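Local coordinates for 4-hydroxy-tetrahydrodipicolinate synthase (Aquifex aeolicus, PDB 2EHH), which probably catalyses the condensation of pyruvate with aspartate-beta-semialdehyde to 4-hydroxy-tetrahydrodipicolinate, a step on the diaminopimelate route to lysine, at residues A[102-108]-A[137-142]; A[114-119]-A[148-152]. All coordinates share one frame; numbering follows the deposited sequence.

Contact 1: A[102-108]-A[137-142]; sequences VVPYYNK and RTCVEI
Thr138 meets Val103 and Tyr105 at the tight end of this contact. Its CG2 methyl sits 3.3 Å from Val103 O, and Tyr105 lays its CB against Thr138 CA. The threonine hydroxyl stands between backbone N and carbonyl carbon (chi1 66°) and donates to Val140 O at 2.8 Å from Thr138 OG1, bracing the turn in which Cys139, with positive phi, leaves helix 135-138. Val103 then forks: CG1, anti to N, packs at 3.6 Å on Val140 CG1, and CG2 meets Ile142 CG2 at 3.8 Å. These segments follow the fourth and fifth strands of a TIM barrel, at the C-terminal mouth where such enzymes carry their active sites, and Tyr106 is a predicted member of the proton relay. Its backbone N donates to Thr138 O at 3.2 Å, approaching 26° from the carbonyl plane. The same oxygen accepts a hydrogen bond from a water that also donates to Pro104 O, so one water ties the 102-108 loop to the end of helix 135-138. Toward Lys108 the packing gives way to a partly exposed side: the side chain, bent at chi3 (55°), runs its methylenes alongside Cys139 O, with Lys108 CE at 3.5 Å. Beyond lies the second subunit, whose Cys139 forms a disulfide with Cys139 here and whose Tyr106 stacks on Tyr105.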
loop_
_atom_site.group_PDB
_atom_site.type_symbol
_atom_site.label_atom_id
_atom_site.label_comp_id
_atom_site.label_asym_id
_atom_site.label_seq_id
_atom_site.Cartn_x
_atom_site.Cartn_y
_atom_site.Cartn_z
ATOM N N VAL A 102 -15.690 12.389 -12.842
ATOM C CA VAL A 102 -14.783 11.680 -11.952
ATOM C C VAL A 102 -15.507 10.667 -11.074
ATOM O O VAL A 102 -16.685 10.836 -10.738
ATOM C CB VAL A 102 -14.003 12.680 -11.047
ATOM C CG1 VAL A 102 -14.949 13.312 -10.026
ATOM C CG2 VAL A 102 -12.845 11.972 -10.349
ATOM N N VAL A 103 -14.810 9.588 -10.737
ATOM C CA VAL A 103 -15.371 8.580 -9.850
ATOM C C VAL A 103 -15.480 9.325 -8.522
ATOM O O VAL A 103 -14.534 9.986 -8.110
ATOM C CB VAL A 103 -14.401 7.382 -9.672
ATOM C CG1 VAL A 103 -14.849 6.508 -8.507
ATOM C CG2 VAL A 103 -14.336 6.569 -10.956
ATOM N N PRO A 104 -16.635 9.242 -7.848
ATOM C CA PRO A 104 -16.826 9.926 -6.566
ATOM C C PRO A 104 -15.674 9.758 -5.578
ATOM O O PRO A 104 -15.271 8.636 -5.252
ATOM C CB PRO A 104 -18.116 9.315 -6.052
ATOM C CG PRO A 104 -18.912 9.167 -7.323
ATOM C CD PRO A 104 -17.884 8.587 -8.284
ATOM N N TYR A 105 -15.156 10.885 -5.104
ATOM C CA TYR A 105 -14.061 10.891 -4.141
ATOM C C TYR A 105 -14.575 11.032 -2.709
ATOM O O TYR A 105 -15.695 11.491 -2.484
ATOM C CB TYR A 105 -13.111 12.058 -4.432
ATOM C CG TYR A 105 -13.832 13.369 -4.660
ATOM C CD1 TYR A 105 -14.058 13.843 -5.951
ATOM C CD2 TYR A 105 -14.349 14.102 -3.588
ATOM C CE1 TYR A 105 -14.781 15.002 -6.173
ATOM C CE2 TYR A 105 -15.079 15.270 -3.803
ATOM C CZ TYR A 105 -15.287 15.705 -5.101
ATOM O OH TYR A 105 -16.011 16.833 -5.355
ATOM N N TYR A 106 -13.749 10.613 -1.752
ATOM C CA TYR A 106 -14.041 10.737 -0.329
ATOM C C TYR A 106 -15.140 9.885 0.315
ATOM O O TYR A 106 -14.895 9.286 1.370
ATOM C CB TYR A 106 -14.296 12.210 -0.003
ATOM C CG TYR A 106 -14.467 12.502 1.470
ATOM C CD1 TYR A 106 -13.368 12.540 2.327
ATOM C CD2 TYR A 106 -15.726 12.754 2.004
ATOM C CE1 TYR A 106 -13.518 12.828 3.683
ATOM C CE2 TYR A 106 -15.890 13.044 3.361
ATOM C CZ TYR A 106 -14.780 13.081 4.192
ATOM O OH TYR A 106 -14.933 13.399 5.522
ATOM N N ASN A 107 -16.342 9.835 -0.264
ATOM C CA ASN A 107 -17.392 9.028 0.361
ATOM C C ASN A 107 -17.358 7.536 0.022
ATOM O O ASN A 107 -18.163 6.758 0.530
ATOM C CB ASN A 107 -18.797 9.616 0.118
ATOM C CG ASN A 107 -19.102 9.893 -1.343
ATOM O OD1 ASN A 107 -18.342 9.538 -2.244
ATOM N ND2 ASN A 107 -20.242 10.537 -1.582
ATOM N N LYS A 108 -16.409 7.151 -0.827
ATOM C CA LYS A 108 -16.188 5.751 -1.211
ATOM C C LYS A 108 -17.422 4.874 -1.423
ATOM O O LYS A 108 -17.639 3.894 -0.708
ATOM C CB LYS A 108 -15.278 5.091 -0.169
ATOM C CG LYS A 108 -13.930 5.787 -0.016
ATOM C CD LYS A 108 -13.045 5.106 1.020
ATOM C CE LYS A 108 -12.865 3.628 0.716
ATOM N NZ LYS A 108 -11.868 2.999 1.628
ATOM N N ARG A 137 -6.393 9.818 -5.774
ATOM C CA ARG A 137 -7.050 11.038 -5.308
ATOM C C ARG A 137 -8.441 10.772 -4.736
ATOM O O ARG A 137 -8.821 11.349 -3.714
ATOM C CB ARG A 137 -7.177 12.051 -6.445
ATOM C CG ARG A 137 -5.880 12.755 -6.816
ATOM C CD ARG A 137 -6.104 13.709 -7.987
ATOM N NE ARG A 137 -4.891 14.443 -8.341
ATOM C CZ ARG A 137 -4.432 15.504 -7.682
ATOM N NH1 ARG A 137 -5.086 15.975 -6.626
ATOM N NH2 ARG A 137 -3.311 16.090 -8.083
ATOM N N THR A 138 -9.194 9.892 -5.393
ATOM C CA THR A 138 -10.560 9.581 -4.969
ATOM C C THR A 138 -10.632 8.602 -3.807
ATOM O O THR A 138 -11.635 8.546 -3.089
ATOM C CB THR A 138 -11.375 8.983 -6.127
ATOM O OG1 THR A 138 -10.823 7.710 -6.479
ATOM C CG2 THR A 138 -11.338 9.904 -7.350
ATOM N N CYS A 139 -9.571 7.824 -3.647
ATOM C CA CYS A 139 -9.478 6.829 -2.596
ATOM C C CYS A 139 -10.471 5.665 -2.766
ATOM O O CYS A 139 -10.883 5.020 -1.800
ATOM C CB CYS A 139 -9.592 7.529 -1.231
ATOM S SG CYS A 139 -7.955 7.675 -0.430
ATOM N N VAL A 140 -10.831 5.403 -4.022
ATOM C CA VAL A 140 -11.722 4.302 -4.397
ATOM C C VAL A 140 -11.500 4.059 -5.890
ATOM O O VAL A 140 -11.028 4.945 -6.596
ATOM C CB VAL A 140 -13.222 4.637 -4.163
ATOM C CG1 VAL A 140 -13.739 5.566 -5.259
ATOM C CG2 VAL A 140 -14.037 3.348 -4.124
ATOM N N GLU A 141 -11.823 2.866 -6.373
ATOM C CA GLU A 141 -11.643 2.574 -7.794
ATOM C C GLU A 141 -12.860 1.885 -8.390
ATOM O O GLU A 141 -13.456 1.001 -7.772
ATOM C CB GLU A 141 -10.401 1.704 -8.016
ATOM C CG GLU A 141 -10.240 1.185 -9.448
ATOM C CD GLU A 141 -8.834 0.691 -9.742
ATOM O OE1 GLU A 141 -8.086 1.392 -10.460
ATOM O OE2 GLU A 141 -8.470 -0.396 -9.244
ATOM N N ILE A 142 -13.238 2.310 -9.589
ATOM C CA ILE A 142 -14.370 1.705 -10.268
ATOM C C ILE A 142 -13.822 0.442 -10.939
ATOM O O ILE A 142 -12.879 0.505 -11.729
ATOM C CB ILE A 142 -14.972 2.680 -11.303
ATOM C CG1 ILE A 142 -16.241 2.077 -11.912
ATOM C CG2 ILE A 142 -13.938 3.032 -12.360
ATOM C CD1 ILE A 142 -17.070 3.083 -12.721
HETATM O O HOH W 1 -14.474 7.729 -2.808
#

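Contact 2: A[114-119]-A[148-152]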
loop_
_atom_site.group_PDB
_atom_site.type_symbol
_atom_site.label_atom_id
_atom_site.label_comp_id
_atom_site.label_asym_id
_atom_site.label_seq_id
_atom_site.Cartn_x
_atom_site.Cartn_y
_atom_site.Cartn_z
ATOM N N LEU A 114 -21.373 3.203 -7.482
ATOM C CA LEU A 114 -20.675 3.793 -8.617
ATOM C C LEU A 114 -21.484 3.563 -9.889
ATOM O O LEU A 114 -21.557 4.433 -10.756
ATOM C CB LEU A 114 -19.279 3.179 -8.765
ATOM C CG LEU A 114 -18.289 3.511 -7.641
ATOM C CD1 LEU A 114 -16.942 2.860 -7.911
ATOM C CD2 LEU A 114 -18.136 5.036 -7.550
ATOM N N TYR A 115 -22.085 2.383 -9.999
ATOM C CA TYR A 115 -22.908 2.052 -11.162
ATOM C C TYR A 115 -24.097 3.009 -11.244
ATOM O O TYR A 115 -24.329 3.648 -12.273
ATOM C CB TYR A 115 -23.420 0.611 -11.055
ATOM C CG TYR A 115 -24.505 0.264 -12.050
ATOM C CD1 TYR A 115 -24.223 0.130 -13.411
ATOM C CD2 TYR A 115 -25.820 0.075 -11.630
ATOM C CE1 TYR A 115 -25.230 -0.190 -14.328
ATOM C CE2 TYR A 115 -26.832 -0.245 -12.535
ATOM C CZ TYR A 115 -26.531 -0.377 -13.880
ATOM O OH TYR A 115 -27.531 -0.714 -14.767
ATOM N N GLU A 116 -24.847 3.118 -10.154
ATOM C CA GLU A 116 -26.012 4.002 -10.151
ATOM C C GLU A 116 -25.642 5.464 -10.380
ATOM O O GLU A 116 -26.407 6.213 -10.987
ATOM C CB GLU A 116 -26.800 3.840 -8.848
ATOM C CG GLU A 116 -27.389 2.448 -8.696
ATOM C CD GLU A 116 -28.399 2.343 -7.573
ATOM O OE1 GLU A 116 -28.759 1.202 -7.210
ATOM O OE2 GLU A 116 -28.838 3.395 -7.059
ATOM N N HIS A 117 -24.464 5.867 -9.913
ATOM C CA HIS A 117 -24.001 7.241 -10.093
ATOM C C HIS A 117 -23.855 7.567 -11.580
ATOM O O HIS A 117 -24.509 8.472 -12.107
ATOM C CB HIS A 117 -22.648 7.430 -9.394
ATOM C CG HIS A 117 -22.045 8.788 -9.580
ATOM N ND1 HIS A 117 -22.520 9.913 -8.935
ATOM C CD2 HIS A 117 -20.988 9.200 -10.320
ATOM C CE1 HIS A 117 -21.777 10.955 -9.268
ATOM N NE2 HIS A 117 -20.841 10.548 -10.110
ATOM N N PHE A 118 -22.995 6.815 -12.254
ATOM C CA PHE A 118 -22.744 7.033 -13.668
ATOM C C PHE A 118 -23.958 6.741 -14.535
ATOM O O PHE A 118 -24.194 7.427 -15.530
ATOM C CB PHE A 118 -21.549 6.191 -14.116
ATOM C CG PHE A 118 -20.227 6.724 -13.634
ATOM C CD1 PHE A 118 -19.627 7.809 -14.268
ATOM C CD2 PHE A 118 -19.601 6.169 -12.523
ATOM C CE1 PHE A 118 -18.421 8.340 -13.802
ATOM C CE2 PHE A 118 -18.394 6.689 -12.047
ATOM C CZ PHE A 118 -17.804 7.777 -12.688
ATOM N N LYS A 119 -24.730 5.732 -14.155
ATOM C CA LYS A 119 -25.926 5.374 -14.909
ATOM C C LYS A 119 -26.917 6.537 -14.846
ATOM O O LYS A 119 -27.463 6.962 -15.865
ATOM C CB LYS A 119 -26.561 4.116 -14.320
ATOM C CG LYS A 119 -27.706 3.540 -15.139
ATOM C CD LYS A 119 -28.380 2.398 -14.390
ATOM C CE LYS A 119 -29.282 1.574 -15.300
ATOM N NZ LYS A 119 -30.346 2.390 -15.947
ATOM N N PHE A 148 -17.705 -2.250 -17.370
ATOM C CA PHE A 148 -18.278 -3.091 -18.413
ATOM C C PHE A 148 -19.803 -2.976 -18.420
ATOM O O PHE A 148 -20.425 -2.793 -19.471
ATOM C CB PHE A 148 -17.877 -4.544 -18.174
ATOM C CG PHE A 148 -18.484 -5.508 -19.145
ATOM C CD1 PHE A 148 -18.048 -5.554 -20.464
ATOM C CD2 PHE A 148 -19.499 -6.369 -18.740
ATOM C CE1 PHE A 148 -18.615 -6.451 -21.371
ATOM C CE2 PHE A 148 -20.073 -7.267 -19.635
ATOM C CZ PHE A 148 -19.629 -7.307 -20.955
ATOM N N LYS A 149 -20.395 -3.094 -17.238
ATOM C CA LYS A 149 -21.839 -3.006 -17.085
ATOM C C LYS A 149 -22.329 -1.632 -17.536
ATOM O O LYS A 149 -23.365 -1.517 -18.191
ATOM C CB LYS A 149 -22.219 -3.248 -15.621
ATOM C CG LYS A 149 -23.718 -3.297 -15.342
ATOM C CD LYS A 149 -23.981 -3.568 -13.864
ATOM C CE LYS A 149 -25.465 -3.521 -13.526
ATOM N NZ LYS A 149 -26.241 -4.625 -14.149
ATOM N N LEU A 150 -21.576 -0.594 -17.190
ATOM C CA LEU A 150 -21.938 0.772 -17.558
ATOM C C LEU A 150 -21.858 1.047 -19.054
ATOM O O LEU A 150 -22.779 1.625 -19.638
ATOM C CB LEU A 150 -21.043 1.765 -16.823
ATOM C CG LEU A 150 -21.429 2.061 -15.374
ATOM C CD1 LEU A 150 -20.312 2.836 -14.674
ATOM C CD2 LEU A 150 -22.730 2.868 -15.370
ATOM N N ALA A 151 -20.753 0.645 -19.671
ATOM C CA ALA A 151 -20.559 0.870 -21.098
ATOM C C ALA A 151 -21.540 0.044 -21.925
ATOM O O ALA A 151 -21.910 0.430 -23.037
ATOM C CB ALA A 151 -19.122 0.534 -21.491
ATOM N N SER A 152 -21.965 -1.088 -21.373
ATOM C CA SER A 152 -22.905 -1.963 -22.063
ATOM C C SER A 152 -24.339 -1.439 -21.997
ATOM O O SER A 152 -25.086 -1.543 -22.967
ATOM C CB SER A 152 -22.851 -3.374 -21.469
ATOM O OG SER A 152 -21.586 -3.972 -21.691
#
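Lys149 reaches across from helix 148-152 and runs its aliphatic chain up to one face of the Tyr115 ring. From CB the chain sets out with CG anti to its backbone N and stays extended through chi3. CG comes first, beside the edge atom Tyr115 CE1 at 3.6 Å; CD follows near the rim by CE1 and CD1. Only CE lies over the face, offset toward the rim, and presses to 3.3 Å from Tyr115 CZ, a tight CH-pi contact. A bend at chi4 (67°) turns the tip, leaving NZ 4.8 Å from the ring centroid and 29° off the normal, an off-centre cation-pi position. The two side chains cross at about a right angle. Deeper in, Leu150 wedges into helix 114-119: CG is close to Tyr115 CD1, its CD2 lies 3.6 Å from Tyr115 O, the oxygen that already accepts the helical bond from Lys119 N, and its CD1 meets Phe118 CB, also at 3.6 Å. Beyond CB the Phe118 side chain turns away from helix 148-152, although Leu150 CD1 still grazes its CG and CD2, and the ring packs on Val101 of strand 98-102, with His117 CD2 over the centre of one face. This is the seam between two neighbouring outer helices of the TIM barrel, running in the same general direction; the axes of 114-119 and 148-152 come within 10.1 Å of each other and cross at -25°. Leu150, Tyr115 and Phe118 make its buried part, and Lys149, exposed, closes the outer edge. Across the seam the attraction is dispersion plus the electrostatics of a charged amine near an aromatic face; CE, next to the ammonium and probably polarised by it, gives the ring its closest C-H partner.

In the fold
Contact 1 joins the segments that follow strands 98-102 and 129-133, and contact 2 joins helices 111-124 and 144-153 on the outside of the barrel; their centres are 15 Å apart. Leu114 ties them together: its CD2 lies 3.6 Å from Pro104 CD, and its CD1 3.7 Å from Ile142 CA. Ile142 also touches Leu150, so apolar packing runs on from one contact into the other. Contact 1 lies at the predicted catalytic residues: it contains Tyr106, and the side chain of Val102 is about 4 Å from that of Tyr132. Contact 2 sits farther out: the Phe118 side chain is about 7 Å from that of Tyr132 and about 10 Å from that of Lys161, the predicted Schiff-base residue.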